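Local atomic coordinates of putative NAD-dependent epimerase/dehydratase (Bacillus halodurans, PDB entry 3E8X), a protein that binds NADP through a Rossmann-type domain and is probably an epimerase or dehydratase of the short-chain dehydrogenase superfamily, its substrate unknown. Residues K159-G171 with L207-L221. Residues are numbered along the deposited sequence; the frame is centred on the assembly and turned at random. Where two conformers were deposited one is given.
Sequences KRSSLDYTIVRPG and LVDQQHTIGKTFEVL. With NAP (NADP nicotinamide-adenine-dinucleotide phosphate), chain B.
Thr166 grips the carbonyl of Thr213 from above its plane: OG1 donates to Thr213 O over 2.9 Å, 70° out of that plane, while Lys216 N closes the type II turn onto the same oxygen from the opposite face. Arg125 also bonds Thr166 OG1. With OG1 anti to its own carbonyl carbon (chi1 -56°), the methyl CG2 is left to meet the edge of the Phe218 ring at CE2, 3.9 Å away. A valine in place of Thr166 would probably leave Thr213 O with the turn's own bond but no clasp from the strand, and Arg125 without this partner. At the same turn Gly215 sends its N to Tyr165 O (2.7 Å) and lays its CA over one face of the Tyr165 ring, 4.0 Å from the centroid; a water in the plane of that ring joins Tyr165 OH to Gly215 O and Thr217 OG1. Thr217 CG2 sits over one face of the Arg169 guanidinium, 3.6 Å from CZ. Arg169 makes a salt bridge with Asp155, and a second water links its NH1 to Glu219 OE2, which His187 also holds. A parallel ladder runs from Ile167 N to Lys216 O (2.9 Å) through to Gly171 N on Val220 O (3.0 Å), at whose end Pro170 and Gly171 line the NADP pocket. Strand 164-174 lies between strands 125-129 and 216-223, parallel to both, with helix 145-160 packed over Tyr165 and Ile167.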
# COMPACT_ATOMS: atom_id res chain seq x y z
N LYS A 159 -8.10 3.19 -9.42
CA LYS A 159 -8.84 2.33 -10.33
C LYS A 159 -10.07 1.68 -9.68
O LYS A 159 -11.02 1.40 -10.39
CB LYS A 159 -7.96 1.22 -10.95
CG LYS A 159 -6.90 1.67 -11.91
CD LYS A 159 -6.01 0.46 -12.35
CE LYS A 159 -4.99 0.83 -13.40
NZ LYS A 159 -4.39 -0.38 -14.12
N ARG A 160 -10.04 1.40 -8.37
CA ARG A 160 -11.18 0.90 -7.62
C ARG A 160 -12.16 2.00 -7.21
O ARG A 160 -13.24 1.72 -6.76
CB ARG A 160 -10.72 0.18 -6.35
CG ARG A 160 -10.02 -1.16 -6.55
CD ARG A 160 -9.80 -1.90 -5.23
NE ARG A 160 -8.90 -1.14 -4.35
CZ ARG A 160 -7.59 -1.32 -4.27
NH1 ARG A 160 -6.97 -2.26 -4.98
NH2 ARG A 160 -6.89 -0.54 -3.47
N SER A 161 -11.78 3.26 -7.33
CA SER A 161 -12.62 4.38 -6.90
C SER A 161 -13.77 4.63 -7.88
O SER A 161 -13.84 4.06 -8.96
CB SER A 161 -11.77 5.66 -6.79
OG SER A 161 -11.51 6.23 -8.06
N SER A 162 -14.65 5.55 -7.50
CA SER A 162 -15.72 5.99 -8.39
C SER A 162 -15.35 7.21 -9.24
O SER A 162 -16.22 7.79 -9.88
CB SER A 162 -16.93 6.37 -7.55
OG SER A 162 -16.65 7.62 -6.93
N LEU A 163 -14.08 7.61 -9.25
CA LEU A 163 -13.67 8.86 -9.87
C LEU A 163 -13.48 8.76 -11.39
O LEU A 163 -13.24 7.70 -11.94
CB LEU A 163 -12.38 9.37 -9.20
CG LEU A 163 -12.42 9.66 -7.70
CD1 LEU A 163 -10.99 10.07 -7.23
CD2 LEU A 163 -13.45 10.74 -7.33
N ASP A 164 -13.61 9.90 -12.06
CA ASP A 164 -13.37 9.99 -13.49
C ASP A 164 -11.87 10.22 -13.66
O ASP A 164 -11.41 11.35 -13.79
CB ASP A 164 -14.15 11.14 -14.10
CG ASP A 164 -15.62 10.87 -14.24
OD1 ASP A 164 -16.06 9.69 -14.16
OD2 ASP A 164 -16.34 11.87 -14.43
N TYR A 165 -11.12 9.13 -13.65
CA TYR A 165 -9.68 9.21 -13.48
C TYR A 165 -8.96 9.13 -14.81
O TYR A 165 -9.49 8.62 -15.78
CB TYR A 165 -9.15 8.13 -12.51
CG TYR A 165 -9.24 6.69 -13.01
CD1 TYR A 165 -8.25 6.16 -13.83
CD2 TYR A 165 -10.31 5.86 -12.65
CE1 TYR A 165 -8.33 4.84 -14.30
CE2 TYR A 165 -10.39 4.53 -13.14
CZ TYR A 165 -9.39 4.04 -13.94
OH TYR A 165 -9.45 2.75 -14.42
N THR A 166 -7.73 9.63 -14.82
CA THR A 166 -6.73 9.28 -15.85
C THR A 166 -5.42 9.12 -15.09
O THR A 166 -5.08 9.98 -14.25
CB THR A 166 -6.57 10.39 -16.93
OG1 THR A 166 -7.83 10.67 -17.53
CG2 THR A 166 -5.56 9.93 -18.00
N ILE A 167 -4.73 8.03 -15.38
CA ILE A 167 -3.39 7.71 -14.84
C ILE A 167 -2.33 7.79 -15.96
O ILE A 167 -2.38 7.09 -17.00
CB ILE A 167 -3.29 6.28 -14.18
CG1 ILE A 167 -4.32 6.11 -13.02
CG2 ILE A 167 -1.89 6.02 -13.65
CD1 ILE A 167 -4.66 4.63 -12.69
N VAL A 168 -1.42 8.74 -15.72
CA VAL A 168 -0.27 9.06 -16.60
C VAL A 168 0.97 8.46 -15.96
O VAL A 168 1.34 8.84 -14.87
CB VAL A 168 -0.12 10.59 -16.76
CG1 VAL A 168 0.91 10.95 -17.86
CG2 VAL A 168 -1.51 11.20 -17.08
N ARG A 169 1.59 7.52 -16.67
CA ARG A 169 2.81 6.86 -16.21
C ARG A 169 4.01 7.32 -17.05
O ARG A 169 4.35 6.68 -18.04
CB ARG A 169 2.63 5.33 -16.29
CG ARG A 169 1.63 4.83 -15.28
CD ARG A 169 1.20 3.39 -15.49
NE ARG A 169 0.52 2.92 -14.29
CZ ARG A 169 0.03 1.70 -14.12
NH1 ARG A 169 0.10 0.79 -15.07
NH2 ARG A 169 -0.49 1.38 -12.95
N PRO A 170 4.67 8.44 -16.66
CA PRO A 170 5.86 8.81 -17.40
C PRO A 170 6.99 7.81 -17.24
O PRO A 170 7.11 7.16 -16.19
CB PRO A 170 6.27 10.17 -16.82
CG PRO A 170 5.31 10.50 -15.77
CD PRO A 170 4.37 9.37 -15.56
N GLY A 171 7.81 7.72 -18.28
CA GLY A 171 9.16 7.15 -18.21
C GLY A 171 10.09 7.93 -17.29
O GLY A 171 9.66 8.90 -16.63
N LEU A 207 -5.04 16.94 -21.19
CA LEU A 207 -6.11 15.94 -21.01
C LEU A 207 -7.06 16.18 -19.82
O LEU A 207 -8.08 15.53 -19.71
CB LEU A 207 -5.50 14.51 -21.01
CG LEU A 207 -4.46 14.02 -19.97
CD1 LEU A 207 -5.08 13.93 -18.59
CD2 LEU A 207 -3.99 12.64 -20.42
N VAL A 208 -6.80 17.20 -19.01
CA VAL A 208 -7.58 17.40 -17.81
C VAL A 208 -9.09 17.58 -18.09
O VAL A 208 -9.94 17.07 -17.33
CB VAL A 208 -6.95 18.49 -16.88
CG1 VAL A 208 -7.14 19.86 -17.49
CG2 VAL A 208 -7.55 18.39 -15.47
N ASP A 209 -9.44 18.23 -19.18
CA ASP A 209 -10.82 18.46 -19.50
C ASP A 209 -11.30 17.57 -20.62
O ASP A 209 -12.36 17.84 -21.16
CB ASP A 209 -11.10 19.92 -19.87
CG ASP A 209 -10.24 20.42 -21.02
OD1 ASP A 209 -9.41 19.66 -21.58
OD2 ASP A 209 -10.36 21.60 -21.31
N GLN A 210 -10.54 16.53 -20.97
CA GLN A 210 -10.94 15.62 -22.03
C GLN A 210 -11.66 14.38 -21.50
O GLN A 210 -11.04 13.47 -20.95
CB GLN A 210 -9.73 15.26 -22.89
CG GLN A 210 -9.05 16.50 -23.46
CD GLN A 210 -9.92 17.29 -24.44
OE1 GLN A 210 -10.22 18.48 -24.24
NE2 GLN A 210 -10.34 16.62 -25.48
N GLN A 211 -12.98 14.36 -21.70
CA GLN A 211 -13.88 13.30 -21.23
C GLN A 211 -13.47 11.92 -21.80
O GLN A 211 -13.57 10.92 -21.14
CB GLN A 211 -15.35 13.68 -21.55
CG GLN A 211 -16.44 12.61 -21.33
CD GLN A 211 -17.91 13.11 -21.58
OE1 GLN A 211 -18.39 13.21 -22.72
NE2 GLN A 211 -18.60 13.41 -20.48
N HIS A 212 -12.99 11.90 -23.04
CA HIS A 212 -12.63 10.66 -23.68
C HIS A 212 -11.39 10.04 -23.05
O HIS A 212 -11.03 8.92 -23.38
CB HIS A 212 -12.47 10.82 -25.20
CG HIS A 212 -11.16 11.45 -25.64
ND1 HIS A 212 -11.01 12.81 -25.80
CD2 HIS A 212 -9.99 10.90 -26.01
CE1 HIS A 212 -9.77 13.07 -26.17
NE2 HIS A 212 -9.13 11.92 -26.32
N THR A 213 -10.73 10.76 -22.13
CA THR A 213 -9.52 10.20 -21.50
C THR A 213 -9.86 9.57 -20.15
O THR A 213 -8.99 8.93 -19.52
CB THR A 213 -8.36 11.22 -21.37
OG1 THR A 213 -8.70 12.23 -20.42
CG2 THR A 213 -7.96 11.83 -22.77
N ILE A 214 -11.12 9.70 -19.73
CA ILE A 214 -11.60 9.10 -18.47
C ILE A 214 -11.48 7.58 -18.50
O ILE A 214 -11.85 6.94 -19.51
CB ILE A 214 -13.03 9.54 -18.12
CG1 ILE A 214 -13.06 11.04 -17.77
CG2 ILE A 214 -13.64 8.66 -16.99
CD1 ILE A 214 -14.50 11.66 -17.82
N GLY A 215 -10.94 7.01 -17.40
CA GLY A 215 -10.69 5.56 -17.29
C GLY A 215 -9.45 5.03 -17.96
O GLY A 215 -9.20 3.83 -17.98
N LYS A 216 -8.64 5.94 -18.49
CA LYS A 216 -7.41 5.60 -19.23
C LYS A 216 -6.19 5.58 -18.35
O LYS A 216 -5.95 6.49 -17.58
CB LYS A 216 -7.15 6.62 -20.34
CG LYS A 216 -8.26 6.71 -21.35
CD LYS A 216 -8.27 5.59 -22.32
CE LYS A 216 -9.50 5.76 -23.24
NZ LYS A 216 -9.24 5.10 -24.54
N THR A 217 -5.41 4.49 -18.47
CA THR A 217 -4.09 4.40 -17.89
C THR A 217 -3.11 4.23 -19.05
O THR A 217 -3.28 3.31 -19.87
CB THR A 217 -3.94 3.19 -16.89
OG1 THR A 217 -4.90 3.33 -15.84
CG2 THR A 217 -2.47 3.03 -16.32
N PHE A 218 -2.08 5.08 -19.12
CA PHE A 218 -1.09 4.95 -20.19
C PHE A 218 0.29 5.37 -19.75
O PHE A 218 0.46 6.24 -18.88
CB PHE A 218 -1.54 5.73 -21.49
CG PHE A 218 -1.58 7.22 -21.32
CD1 PHE A 218 -0.48 8.00 -21.66
CD2 PHE A 218 -2.67 7.83 -20.71
CE1 PHE A 218 -0.50 9.38 -21.44
CE2 PHE A 218 -2.68 9.19 -20.48
CZ PHE A 218 -1.61 9.97 -20.86
N GLU A 219 1.27 4.79 -20.42
CA GLU A 219 2.69 5.18 -20.28
C GLU A 219 3.07 6.21 -21.36
O GLU A 219 2.53 6.20 -22.46
CB GLU A 219 3.59 3.94 -20.30
CG GLU A 219 3.26 2.96 -19.17
CD GLU A 219 3.97 1.60 -19.28
OE1 GLU A 219 4.91 1.46 -20.11
OE2 GLU A 219 3.56 0.68 -18.52
N VAL A 220 3.97 7.14 -21.01
CA VAL A 220 4.33 8.24 -21.91
C VAL A 220 5.83 8.51 -21.89
O VAL A 220 6.43 8.65 -20.82
CB VAL A 220 3.44 9.52 -21.68
CG1 VAL A 220 3.57 10.12 -20.26
CG2 VAL A 220 3.66 10.54 -22.84
N LEU A 221 6.44 8.51 -23.11
CA LEU A 221 7.84 8.84 -23.34
C LEU A 221 7.92 10.02 -24.30
O LEU A 221 6.93 10.38 -24.95
CB LEU A 221 8.58 7.62 -23.93
CG LEU A 221 8.52 6.31 -23.10
CD1 LEU A 221 9.18 5.13 -23.80
CD2 LEU A 221 9.10 6.52 -21.69
PA NAP B . 9.38 16.59 -7.07
O1A NAP B . 10.07 15.79 -5.96
O2A NAP B . 10.11 17.75 -7.72
O5B NAP B . 7.94 17.02 -6.49
C5B NAP B . 7.38 16.49 -5.27
C4B NAP B . 6.60 17.53 -4.47
O4B NAP B . 5.90 16.82 -3.43
C3B NAP B . 7.46 18.61 -3.76
O3B NAP B . 7.13 19.96 -4.13
C2B NAP B . 7.16 18.43 -2.28
O2B NAP B . 7.08 19.64 -1.49
C1B NAP B . 5.79 17.72 -2.34
N9A NAP B . 5.50 17.10 -1.02
C8A NAP B . 6.30 16.29 -0.32
N7A NAP B . 5.69 15.97 0.84
C5A NAP B . 4.50 16.59 0.85
C6A NAP B . 3.44 16.64 1.76
N6A NAP B . 3.51 15.96 2.92
N1A NAP B . 2.35 17.40 1.50
C2A NAP B . 2.28 18.09 0.36
N3A NAP B . 3.28 18.06 -0.54
C4A NAP B . 4.39 17.31 -0.32
O3 NAP B . 9.00 15.52 -8.25
PN NAP B . 8.83 15.80 -9.85
O1N NAP B . 10.19 15.62 -10.46
O2N NAP B . 7.94 17.01 -9.98
O5D NAP B . 8.09 14.49 -10.41
C5D NAP B . 6.69 14.31 -10.23
C4D NAP B . 6.45 12.84 -9.91
O4D NAP B . 6.85 11.99 -10.99
C3D NAP B . 7.27 12.40 -8.70
O3D NAP B . 6.55 12.73 -7.51
C2D NAP B . 7.55 10.92 -8.97
O2D NAP B . 6.76 10.05 -8.18
C1D NAP B . 7.18 10.70 -10.46
N1N NAP B . 8.22 10.04 -11.31
C2N NAP B . 9.54 10.37 -11.24
C3N NAP B . 10.48 9.73 -12.07
C7N NAP B . 11.95 10.08 -12.06
O7N NAP B . 12.65 9.74 -13.03
N7N NAP B . 12.43 10.81 -11.04
C4N NAP B . 10.04 8.75 -12.97
C5N NAP B . 8.69 8.44 -13.02
C6N NAP B . 7.81 9.10 -12.18
P2B NAP B . 8.35 20.60 -1.11
O1X NAP B . 8.48 21.59 -2.24
O2X NAP B . 7.92 21.28 0.19
O3X NAP B . 9.52 19.64 -1.03
O HOH W 1 -7.36 2.26 -16.48
O HOH W 2 0.94 1.03 -17.86